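Local coordinates for RagB/SusD family nutrient uptake outer membrane protein (Bacteroides thetaiotaomicron, PDB 7KV2), which probably binds beta-glucan at the cell surface as a SusD-family outer membrane protein, serving glycan uptake by this gut bacterium, at residues T89-Q92 with P93-L96. Residues are numbered along the deposited sequence; the frame is centred on the assembly and turned at random.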
# COMPACT_ATOMS: atom_id res chain seq x y z
N THR A 89 -6.10 22.04 8.17
CA THR A 89 -6.24 21.53 9.57
C THR A 89 -7.18 20.31 9.63
O THR A 89 -7.34 19.75 10.74
CB THR A 89 -6.65 22.63 10.54
OG1 THR A 89 -7.96 23.07 10.20
CG2 THR A 89 -5.68 23.80 10.51
N ASP A 90 -7.76 19.87 8.51
CA ASP A 90 -8.63 18.66 8.48
C ASP A 90 -7.71 17.47 8.22
O ASP A 90 -7.09 17.45 7.16
CB ASP A 90 -9.71 18.78 7.41
CG ASP A 90 -10.86 17.80 7.59
OD1 ASP A 90 -10.79 17.00 8.51
OD2 ASP A 90 -11.79 17.83 6.76
N ASN A 91 -7.53 16.55 9.18
CA ASN A 91 -6.44 15.54 9.13
C ASN A 91 -5.10 16.28 9.05
O ASN A 91 -4.30 16.01 8.20
CB ASN A 91 -6.65 14.46 8.04
CG ASN A 91 -7.71 13.44 8.43
OD1 ASN A 91 -8.06 13.35 9.60
ND2 ASN A 91 -8.25 12.69 7.48
N GLN A 92 -4.84 17.22 9.98
CA GLN A 92 -3.65 18.10 9.89
C GLN A 92 -2.38 17.29 9.80
O GLN A 92 -1.45 17.69 9.09
CB GLN A 92 -3.58 19.07 11.09
CG GLN A 92 -2.41 20.04 11.02
CD GLN A 92 -2.63 21.14 12.04
OE1 GLN A 92 -3.26 20.95 13.08
NE2 GLN A 92 -2.13 22.31 11.71
N PRO A 93 -2.22 16.15 10.53
CA PRO A 93 -1.00 15.37 10.44
C PRO A 93 -0.67 15.00 8.99
O PRO A 93 0.53 14.98 8.65
CB PRO A 93 -1.26 14.14 11.33
CG PRO A 93 -2.30 14.60 12.29
CD PRO A 93 -3.16 15.57 11.51
N TRP A 94 -1.69 14.76 8.15
CA TRP A 94 -1.43 14.41 6.73
C TRP A 94 -0.84 15.62 6.01
O TRP A 94 0.14 15.47 5.25
CB TRP A 94 -2.74 14.02 6.04
CG TRP A 94 -3.46 12.82 6.56
CD1 TRP A 94 -3.33 12.13 7.73
CD2 TRP A 94 -4.56 12.20 5.88
NE1 TRP A 94 -4.25 11.11 7.81
CE2 TRP A 94 -5.04 11.16 6.69
CE3 TRP A 94 -5.15 12.43 4.64
CZ2 TRP A 94 -6.05 10.31 6.25
CZ3 TRP A 94 -6.17 11.62 4.23
CH2 TRP A 94 -6.61 10.57 5.03
N HIS A 95 -1.43 16.79 6.24
CA HIS A 95 -0.96 18.05 5.61
C HIS A 95 0.48 18.33 6.05
O HIS A 95 1.36 18.66 5.18
CB HIS A 95 -1.93 19.17 5.96
CG HIS A 95 -3.24 19.05 5.30
ND1 HIS A 95 -3.40 19.38 3.97
CD2 HIS A 95 -4.45 18.66 5.77
CE1 HIS A 95 -4.67 19.20 3.65
NE2 HIS A 95 -5.35 18.78 4.73
N LEU A 96 0.78 18.12 7.32
CA LEU A 96 2.16 18.35 7.80
C LEU A 96 3.14 17.37 7.14
O LEU A 96 4.19 17.82 6.64
CB LEU A 96 2.19 18.26 9.32
CG LEU A 96 1.33 19.26 10.08
CD1 LEU A 96 1.54 19.02 11.58
CD2 LEU A 96 1.68 20.69 9.74
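Asn-91 lies over one face of the Trp-94 indole at the start of helix 92-98. Its CB sits 3.8 Å from the centroid of the five-membered ring, almost on the ring normal, a CH-pi contact, and the amide runs on across the six-membered ring, where ND2 comes 3.5 Å from CZ2. The broad, buried indole offers a face large enough for both atoms. The two planes are tilted 35° apart, so this is an inclined amide resting on a ring. Both side chains have CG beside their own backbone N (chi1 -76° for Asn-91) and point the same way, which brings amide and indole together along their length. The Asn-91 backbone is in the left-handed conformation, which asparagine tolerates better than most non-glycine residues. It holds the N-cap position, yet its side chain makes no capping bond; it is the backbone O that receives Trp-94 N at 2.9 Å, from well above the carbonyl plane. Pro-93, which has no N-H to give, suits the first turn, where an amide hydrogen is not needed. One residue on, Gln-92 O accepts Leu-96 N in a nearly straight N-H...O bond. The Gln-92 side chain extends with CG anti to the backbone N, and its CG meets Leu-96 CG at 3.9 Å. His-95 turns back toward the loop, its ring edge meeting Asp-90 O in plane, 3.2 Å from CD2, while NE2 makes a weak hydrogen bond to Gly-84 O. Phe-321 also meets the indole, whose NE1 bonds weakly to Tyr-67 O. An alanine here takes away the indole under Asn-91, which would probably leave the amide freer to turn and the Tyr-67 carbonyl without its weak N-H partner. The chemistry is thus divided: backbone carbonyls start the helix, while the indole face and the imidazole edge lie against the preceding loop.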